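Local coordinates for uncharacterized protein (Corynebacterium diphtheriae NCTC 13129, PDB 3B4Q), which is of unknown function but forms a small all-helical domain of the resuscitation-promoting factor Rpf1 C-terminal family, at residues P8-V13 with T75-F80; E67-A72 with Y81-G86. All coordinates share one frame; numbering follows the deposited sequence.

Interaction 1. Residues P8-V13 with T75-F80; sequences PTPRDV and TNFNGF
Apolar packing between the first turns of two short helices joins the N-terminal end of this all-helical domain to its C-terminal part: Pro10 and Val13, on helix 10-13, lie against Phe77, which opens helix 77-83. Pro10 rests on one face of the Phe77 ring in a CH-pi contact, its CB 3.9 Å from the ring centroid and 15° off the normal, displaced toward the CD2 side. Val13 comes to the same ring from another direction, its CB close to the ring plane and its methyl CG1 3.7 Å from Phe77 CE2. The ring thus meets the proline over a face and the valine at an edge. With CG anti to the backbone N (chi1 -174°), the Phe77 ring runs alongside Pro10, presenting a face to it and its CE2 edge to Val13, and Val25, Ala43 and Val44 of helices 19-35 and 39-56 pack around it. Nearer the surface, the side chain of Asn78 crosses that of Val13 and lays its amide nitrogen against CG1.

Each helix begins after a residue at the N-cap position. At Thr9, Asp12 OD2 reaches back to accept from Thr9 N at 2.8 Å and from Thr9 OG1, the backbone donor lying near the carboxylate plane and the hydroxyl well above it. At Asn76 there is a capping bond, Gly79 N to Asn76 OD1 at 3.0 Å, with the donor 66° out of the carbonyl plane of the amide.

Interaction 2. Residues E67-A72 with Y81-G86; sequences EAFYQA and YMANRG. With SO4 (sulfate ion), chain C.
Phe69 of helix 64-72 faces the end of helix 77-83, the backbones coming nearest between Phe69 and Ala83, whose CA atoms are 6.4 Å apart. The methyl group of Ala83 sits over one face of the Phe69 ring, a CH-pi contact in which CB lies 3.9 Å from the centroid and off-centre, close to CG and CD1. Phe69 also meets Asn84, the residue at which the chain leaves one helix and enters helix 85-91. There the amide plane is turned 72° from the ring plane: Asn84 OD1 lies 3.4 Å from Phe69 CB, while Asn84 ND2 lies near the ring plane, 3.5 Å from Phe69 CD2. Asn84 has CG anti to its carbonyl carbon (chi1 -74°), which brings the amide across to the base of the phenylalanine side chain.

On the flank of helix 64-72, Gln71 NE2 donates to Glu67 OE2 in a nearly straight bond of 2.9 Å, one turn apart. The neighbouring Tyr70 turns away from Ala83 and Asn84, stacking on Tyr48 and bonding through its hydroxyl to Asp45. Beyond Asn84, Arg85 offers NH1 and NH2 to a single sulfate oxygen, O4, at the guanidinium edge; the ion probably came from the crystallisation liquor. Between the two segments themselves the contact rests on van der Waals and CH-pi packing, so close packing around the Phe69 side chain, with no charge pairing, joins helix 64-72 to the break between the last two helices.

Overall arrangement
Helix 77-83 links the two contacts: its first turn receives helix 10-13 in interaction 1, and its last turn meets helix 64-72 in interaction 2. The contact centres are 12 Å apart, and packing between the segments bridges them. Val13 CG1 lies 3.7 Å from Tyr81 CD2, while Phe80 reaches helix 64-72, its CE1 3.6 Å from Tyr70 CA. Aromatic residues of both interactions also touch helix 39-56: Phe77 and Tyr70 on Val44, Phe80 and Tyr81 on Leu47. The N-terminal helix and helix 64-72 are thereby joined to a common helical core. The sulfate at Arg85 takes no part in either interhelical packing contact.

Interaction 1. Residues P8-V13 with T75-F80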
ATOM      1  N   PRO A   8       9.682  -9.905  -5.544  1.00 14.27           N
ATOM      2  CA  PRO A   8       9.521  -8.443  -5.512  1.00 14.24           C
ATOM      3  C   PRO A   8       9.016  -8.002  -4.160  1.00 14.11           C
ATOM      4  O   PRO A   8       8.123  -8.652  -3.570  1.00 16.74           O
ATOM      5  CB  PRO A   8       8.444  -8.145  -6.567  1.00 14.88           C
ATOM      6  CG  PRO A   8       7.783  -9.438  -6.805  1.00 14.90           C
ATOM      7  CD  PRO A   8       8.741 -10.556  -6.480  1.00 14.45           C
ATOM      8  N   THR A   9       9.594  -6.917  -3.678  1.00 12.77           N
ATOM      9  CA  THR A   9       9.169  -6.316  -2.430  1.00 12.73           C
ATOM     10  C   THR A   9       8.059  -5.287  -2.724  1.00 11.54           C
ATOM     11  O   THR A   9       7.860  -4.901  -3.877  1.00 11.18           O
ATOM     12  CB  THR A   9      10.330  -5.597  -1.726  1.00 12.52           C
ATOM     13  OG1 THR A   9      10.761  -4.506  -2.537  1.00 15.21           O
ATOM     14  CG2 THR A   9      11.551  -6.547  -1.506  1.00 14.26           C
ATOM     15  N   PRO A  10       7.320  -4.849  -1.702  1.00 11.90           N
ATOM     16  CA  PRO A  10       6.353  -3.788  -1.953  1.00 11.45           C
ATOM     17  C   PRO A  10       6.949  -2.571  -2.689  1.00 10.81           C
ATOM     18  O   PRO A  10       6.292  -2.038  -3.584  1.00 10.24           O
ATOM     19  CB  PRO A  10       5.883  -3.427  -0.550  1.00 11.52           C
ATOM     20  CG  PRO A  10       5.914  -4.793   0.162  1.00 11.98           C
ATOM     21  CD  PRO A  10       7.230  -5.371  -0.320  1.00 11.87           C
ATOM     22  N   ARG A  11       8.180  -2.177  -2.366  1.00 11.54           N
ATOM     23  CA  ARG A  11       8.806  -1.060  -3.094  0.50 12.62           C
ATOM     24  C   ARG A  11       8.939  -1.330  -4.587  1.00 12.62           C
ATOM     25  O   ARG A  11       8.776  -0.407  -5.394  1.00 13.15           O
ATOM     26  CB  ARG A  11      10.137  -0.667  -2.471  0.50 14.02           C
ATOM     27  CG  ARG A  11       9.951  -0.092  -1.111  0.50 15.48           C
ATOM     28  CD  ARG A  11      11.279   0.139  -0.398  0.50 19.24           C
ATOM     29  NE  ARG A  11      11.827   1.460  -0.674  0.50 24.96           N
ATOM     30  CZ  ARG A  11      12.980   1.908  -0.178  0.50 22.98           C
ATOM     31  NH1 ARG A  11      13.415   3.133  -0.483  0.50 27.39           N
ATOM     32  NH2 ARG A  11      13.696   1.137   0.635  0.50 27.95           N
ATOM     33  N   ASP A  12       9.191  -2.581  -4.961  1.00 11.40           N
ATOM     34  CA  ASP A  12       9.283  -2.939  -6.400  1.00 11.72           C
ATOM     35  C   ASP A  12       7.902  -2.891  -7.036  1.00 11.70           C
ATOM     36  O   ASP A  12       7.748  -2.436  -8.178  1.00 12.43           O
ATOM     37  CB  ASP A  12       9.884  -4.338  -6.564  1.00 12.91           C
ATOM     38  CG  ASP A  12      11.253  -4.449  -5.925  1.00 15.32           C
ATOM     39  OD1 ASP A  12      12.123  -3.584  -6.205  1.00 18.36           O
ATOM     40  OD2 ASP A  12      11.473  -5.408  -5.147  1.00 16.81           O
ATOM     41  N   VAL A  13       6.907  -3.419  -6.318  1.00 10.69           N
ATOM     42  CA  VAL A  13       5.528  -3.390  -6.818  1.00 11.58           C
ATOM     43  C   VAL A  13       5.046  -1.967  -7.144  1.00 11.27           C
ATOM     44  O   VAL A  13       4.295  -1.771  -8.131  1.00 11.83           O
ATOM     45  CB  VAL A  13       4.572  -4.106  -5.828  1.00 11.97           C
ATOM     46  CG1 VAL A  13       3.083  -3.957  -6.282  1.00 13.97           C
ATOM     47  CG2 VAL A  13       4.996  -5.578  -5.676  1.00 13.20           C
ATOM     48  N   THR A  75      -2.788  -9.207   3.738  1.00 18.73           N
ATOM     49  CA  THR A  75      -1.413  -9.728   3.850  1.00 21.02           C
ATOM     50  C   THR A  75      -0.767  -9.852   2.487  1.00 19.68           C
ATOM     51  O   THR A  75       0.365 -10.333   2.352  1.00 21.93           O
ATOM     52  CB  THR A  75      -1.345 -11.121   4.573  1.00 22.34           C
ATOM     53  OG1 THR A  75      -1.852 -12.126   3.694  1.00 25.73           O
ATOM     54  CG2 THR A  75      -2.152 -11.123   5.834  1.00 24.57           C
ATOM     55  N   ASN A  76      -1.490  -9.407   1.460  1.00 17.65           N
ATOM     56  CA  ASN A  76      -1.071  -9.634   0.103  1.00 16.59           C
ATOM     57  C   ASN A  76      -0.854  -8.280  -0.587  1.00 14.77           C
ATOM     58  O   ASN A  76      -1.806  -7.671  -1.108  1.00 15.35           O
ATOM     59  CB  ASN A  76      -2.148 -10.470  -0.625  1.00 17.88           C
ATOM     60  CG  ASN A  76      -1.864 -10.665  -2.100  1.00 19.81           C
ATOM     61  OD1 ASN A  76      -0.808 -10.258  -2.654  1.00 20.10           O
ATOM     62  ND2 ASN A  76      -2.849 -11.294  -2.781  1.00 22.41           N
ATOM     63  N   PHE A  77       0.394  -7.799  -0.541  1.00 13.19           N
ATOM     64  CA  PHE A  77       0.649  -6.434  -1.030  1.00 11.14           C
ATOM     65  C   PHE A  77       0.323  -6.262  -2.524  1.00 11.55           C
ATOM     66  O   PHE A  77      -0.372  -5.310  -2.933  1.00 10.63           O
ATOM     67  CB  PHE A  77       2.037  -5.879  -0.709  1.00 10.58           C
ATOM     68  CG  PHE A  77       2.147  -4.444  -1.106  1.00 10.93           C
ATOM     69  CD1 PHE A  77       1.613  -3.435  -0.280  1.00 11.48           C
ATOM     70  CD2 PHE A  77       2.637  -4.095  -2.363  1.00 13.23           C
ATOM     71  CE1 PHE A  77       1.653  -2.124  -0.676  1.00 13.02           C
ATOM     72  CE2 PHE A  77       2.674  -2.768  -2.778  1.00 11.46           C
ATOM     73  CZ  PHE A  77       2.177  -1.780  -1.929  1.00 11.05           C
ATOM     74  N   ASN A  78       0.845  -7.163  -3.344  1.00 12.17           N
ATOM     75  CA  ASN A  78       0.600  -7.040  -4.791  1.00 12.25           C
ATOM     76  C   ASN A  78      -0.903  -7.072  -5.053  1.00 12.56           C
ATOM     77  O   ASN A  78      -1.410  -6.274  -5.841  1.00 13.28           O
ATOM     78  CB  ASN A  78       1.286  -8.192  -5.552  1.00 14.11           C
ATOM     79  CG  ASN A  78       1.072  -8.079  -7.028  1.00 16.24           C
ATOM     80  OD1 ASN A  78       0.217  -8.776  -7.609  1.00 19.90           O
ATOM     81  ND2 ASN A  78       1.747  -7.141  -7.637  1.00 17.72           N
ATOM     82  N   GLY A  79      -1.628  -7.962  -4.362  1.00 12.79           N
ATOM     83  CA  GLY A  79      -3.071  -8.061  -4.586  1.00 12.40           C
ATOM     84  C   GLY A  79      -3.779  -6.781  -4.180  1.00 12.12           C
ATOM     85  O   GLY A  79      -4.688  -6.290  -4.885  1.00 12.80           O
ATOM     86  N   PHE A  80      -3.362  -6.219  -3.045  1.00 12.38           N
ATOM     87  CA  PHE A  80      -3.995  -4.986  -2.550  1.00 11.75           C
ATOM     88  C   PHE A  80      -3.751  -3.820  -3.501  1.00 11.93           C
ATOM     89  O   PHE A  80      -4.672  -3.067  -3.842  1.00 12.49           O
ATOM     90  CB  PHE A  80      -3.426  -4.653  -1.168  1.00 12.48           C
ATOM     91  CG  PHE A  80      -3.890  -3.318  -0.628  1.00 11.90           C
ATOM     92  CD1 PHE A  80      -5.183  -3.148  -0.160  1.00 13.46           C
ATOM     93  CD2 PHE A  80      -3.020  -2.209  -0.627  1.00 13.88           C
ATOM     94  CE1 PHE A  80      -5.625  -1.915   0.324  1.00 14.49           C
ATOM     95  CE2 PHE A  80      -3.463  -0.975  -0.141  1.00 15.18           C
ATOM     96  CZ  PHE A  80      -4.780  -0.837   0.345  1.00 13.88           C
TER

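Interaction 2. Residues E67-A72 with Y81-G86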
ATOM      1  N   GLU A  67     -12.155   0.047   1.169  1.00 15.89           N
ATOM      2  CA  GLU A  67     -12.192  -0.698   2.419  1.00 16.38           C
ATOM      3  C   GLU A  67     -12.308  -2.193   2.160  1.00 14.57           C
ATOM      4  O   GLU A  67     -11.659  -3.004   2.816  1.00 14.15           O
ATOM      5  CB  GLU A  67     -13.357  -0.210   3.319  1.00 18.12           C
ATOM      6  CG  GLU A  67     -13.679  -1.138   4.492  1.00 23.88           C
ATOM      7  CD  GLU A  67     -12.671  -1.048   5.621  1.00 32.70           C
ATOM      8  OE1 GLU A  67     -11.872  -0.084   5.621  1.00 35.47           O
ATOM      9  OE2 GLU A  67     -12.675  -1.937   6.521  1.00 36.45           O
ATOM     10  N   ALA A  68     -13.145  -2.559   1.197  1.00 13.32           N
ATOM     11  CA  ALA A  68     -13.364  -3.981   0.929  1.00 14.21           C
ATOM     12  C   ALA A  68     -12.105  -4.619   0.385  1.00 14.28           C
ATOM     13  O   ALA A  68     -11.719  -5.708   0.813  1.00 16.09           O
ATOM     14  CB  ALA A  68     -14.500  -4.174  -0.043  1.00 15.50           C
ATOM     15  N   PHE A  69     -11.451  -3.922  -0.546  1.00 14.83           N
ATOM     16  CA  PHE A  69     -10.185  -4.461  -1.076  1.00 14.77           C
ATOM     17  C   PHE A  69      -9.035  -4.539  -0.037  1.00 14.50           C
ATOM     18  O   PHE A  69      -8.163  -5.406  -0.101  1.00 14.17           O
ATOM     19  CB  PHE A  69      -9.774  -3.730  -2.324  1.00 17.09           C
ATOM     20  CG  PHE A  69     -10.565  -4.138  -3.553  1.00 18.39           C
ATOM     21  CD1 PHE A  69     -10.797  -5.491  -3.844  1.00 19.16           C
ATOM     22  CD2 PHE A  69     -11.069  -3.175  -4.426  1.00 19.12           C
ATOM     23  CE1 PHE A  69     -11.520  -5.885  -5.003  1.00 23.10           C
ATOM     24  CE2 PHE A  69     -11.783  -3.549  -5.566  1.00 22.61           C
ATOM     25  CZ  PHE A  69     -12.020  -4.909  -5.849  1.00 21.05           C
ATOM     26  N   TYR A  70      -9.053  -3.633   0.931  1.00 13.57           N
ATOM     27  CA  TYR A  70      -8.144  -3.733   2.067  1.00 13.48           C
ATOM     28  C   TYR A  70      -8.431  -5.024   2.831  1.00 13.55           C
ATOM     29  O   TYR A  70      -7.532  -5.812   3.091  1.00 12.61           O
ATOM     30  CB  TYR A  70      -8.312  -2.500   2.959  1.00 15.04           C
ATOM     31  CG  TYR A  70      -7.561  -2.538   4.272  1.00 15.95           C
ATOM     32  CD1 TYR A  70      -6.165  -2.535   4.315  1.00 16.21           C
ATOM     33  CD2 TYR A  70      -8.257  -2.517   5.482  1.00 17.19           C
ATOM     34  CE1 TYR A  70      -5.493  -2.558   5.543  1.00 16.44           C
ATOM     35  CE2 TYR A  70      -7.598  -2.506   6.689  1.00 19.09           C
ATOM     36  CZ  TYR A  70      -6.223  -2.536   6.725  1.00 19.05           C
ATOM     37  OH  TYR A  70      -5.542  -2.536   7.933  1.00 22.11           O
ATOM     38  N   GLN A  71      -9.697  -5.245   3.180  1.00 14.01           N
ATOM     39  CA  GLN A  71     -10.020  -6.437   3.988  1.00 15.28           C
ATOM     40  C   GLN A  71      -9.783  -7.732   3.204  1.00 14.80           C
ATOM     41  O   GLN A  71      -9.462  -8.782   3.783  1.00 15.87           O
ATOM     42  CB  GLN A  71     -11.449  -6.379   4.532  1.00 16.40           C
ATOM     43  CG  GLN A  71     -11.677  -5.171   5.448  1.00 19.85           C
ATOM     44  CD  GLN A  71     -10.899  -5.200   6.779  1.00 24.35           C
ATOM     45  OE1 GLN A  71     -10.269  -6.204   7.144  1.00 26.19           O
ATOM     46  NE2 GLN A  71     -10.953  -4.083   7.513  1.00 26.28           N
ATOM     47  N   ALA A  72      -9.930  -7.654   1.891  1.00 13.50           N
ATOM     48  CA  ALA A  72      -9.711  -8.834   1.069  1.00 15.65           C
ATOM     49  C   ALA A  72      -8.238  -9.117   0.797  1.00 15.17           C
ATOM     50  O   ALA A  72      -7.913 -10.144   0.229  1.00 16.48           O
ATOM     51  CB  ALA A  72     -10.493  -8.736  -0.227  1.00 14.97           C
ATOM     52  N   TYR A  81      -2.513  -3.678  -3.928  1.00 11.24           N
ATOM     53  CA  TYR A  81      -2.159  -2.576  -4.815  1.00 10.43           C
ATOM     54  C   TYR A  81      -2.879  -2.725  -6.153  1.00 10.59           C
ATOM     55  O   TYR A  81      -3.470  -1.758  -6.654  1.00 10.99           O
ATOM     56  CB  TYR A  81      -0.663  -2.544  -5.029  1.00 10.99           C
ATOM     57  CG  TYR A  81      -0.239  -1.436  -5.981  1.00  9.87           C
ATOM     58  CD1 TYR A  81      -0.421  -0.073  -5.638  1.00 11.58           C
ATOM     59  CD2 TYR A  81       0.298  -1.734  -7.233  1.00 10.94           C
ATOM     60  CE1 TYR A  81      -0.064   0.952  -6.538  1.00 11.59           C
ATOM     61  CE2 TYR A  81       0.657  -0.730  -8.130  1.00  9.89           C
ATOM     62  CZ  TYR A  81       0.502   0.616  -7.774  1.00  9.47           C
ATOM     63  OH  TYR A  81       0.863   1.637  -8.682  1.00 12.87           O
HETATM   64  N   MSE A  82      -2.876  -3.928  -6.710  1.00 10.87           N
HETATM   65  CA  MSE A  82      -3.515  -4.118  -8.016  1.00 11.81           C
HETATM   66  C   MSE A  82      -5.033  -3.864  -7.926  1.00 12.19           C
HETATM   67  O   MSE A  82      -5.626  -3.207  -8.817  1.00 13.46           O
HETATM   68  CB  MSE A  82      -3.164  -5.487  -8.635  1.00 12.25           C
HETATM   69  CG  MSE A  82      -1.665  -5.627  -8.963  1.00 14.09           C
HETATM   70 SE   MSE A  82      -0.990  -4.246 -10.206  0.70 17.77          SE
HETATM   71  CE  MSE A  82      -1.807  -4.899 -11.847  1.00 20.58           C
ATOM     72  N   ALA A  83      -5.642  -4.315  -6.838  1.00 12.13           N
ATOM     73  CA  ALA A  83      -7.074  -4.142  -6.674  1.00 13.96           C
ATOM     74  C   ALA A  83      -7.429  -2.647  -6.581  1.00 14.12           C
ATOM     75  O   ALA A  83      -8.495  -2.188  -7.088  1.00 15.33           O
ATOM     76  CB  ALA A  83      -7.501  -4.855  -5.415  1.00 13.75           C
ATOM     77  N   ASN A  84      -6.572  -1.877  -5.918  1.00 13.83           N
ATOM     78  CA  ASN A  84      -6.885  -0.442  -5.678  1.00 14.15           C
ATOM     79  C   ASN A  84      -6.127   0.498  -6.612  1.00 13.15           C
ATOM     80  O   ASN A  84      -6.091   1.721  -6.395  1.00 12.46           O
ATOM     81  CB  ASN A  84      -6.624  -0.088  -4.223  1.00 15.57           C
ATOM     82  CG  ASN A  84      -7.699  -0.648  -3.279  1.00 19.73           C
ATOM     83  OD1 ASN A  84      -7.376  -1.318  -2.279  1.00 26.16           O
ATOM     84  ND2 ASN A  84      -8.959  -0.450  -3.633  1.00 16.73           N
ATOM     85  N   ARG A  85      -5.540  -0.067  -7.672  1.00 11.88           N
ATOM     86  CA  ARG A  85      -4.668   0.734  -8.526  1.00 11.98           C
ATOM     87  C   ARG A  85      -5.433   1.848  -9.224  1.00 11.03           C
ATOM     88  O   ARG A  85      -4.923   2.974  -9.352  1.00 12.32           O
ATOM     89  CB  ARG A  85      -3.901  -0.122  -9.541  1.00 12.73           C
ATOM     90  CG  ARG A  85      -2.710   0.619 -10.119  1.00 12.26           C
ATOM     91  CD  ARG A  85      -1.809  -0.317 -10.899  1.00 13.23           C
ATOM     92  NE  ARG A  85      -2.505  -0.981 -11.996  1.00 13.92           N
ATOM     93  CZ  ARG A  85      -2.680  -0.451 -13.206  1.00 13.04           C
ATOM     94  NH1 ARG A  85      -2.202   0.746 -13.503  1.00 14.82           N
ATOM     95  NH2 ARG A  85      -3.323  -1.156 -14.137  1.00 15.88           N
ATOM     96  N   GLY A  86      -6.651   1.544  -9.680  1.00 11.88           N
ATOM     97  CA  GLY A  86      -7.439   2.591 -10.348  1.00 11.59           C
ATOM     98  C   GLY A  86      -7.788   3.700  -9.338  1.00 12.26           C
ATOM     99  O   GLY A  86      -7.762   4.904  -9.666  1.00 12.64           O
TER
HETATM  100  S   SO4 C   1      -4.625   1.589 -16.686  1.00 27.38           S
HETATM  101  O1  SO4 C   1      -5.703   0.612 -16.586  1.00 32.51           O
HETATM  102  O2  SO4 C   1      -5.077   2.965 -16.535  1.00 30.16           O
HETATM  103  O3  SO4 C   1      -4.135   1.455 -18.063  1.00 32.99           O
HETATM  104  O4  SO4 C   1      -3.532   1.271 -15.778  1.00 32.10           O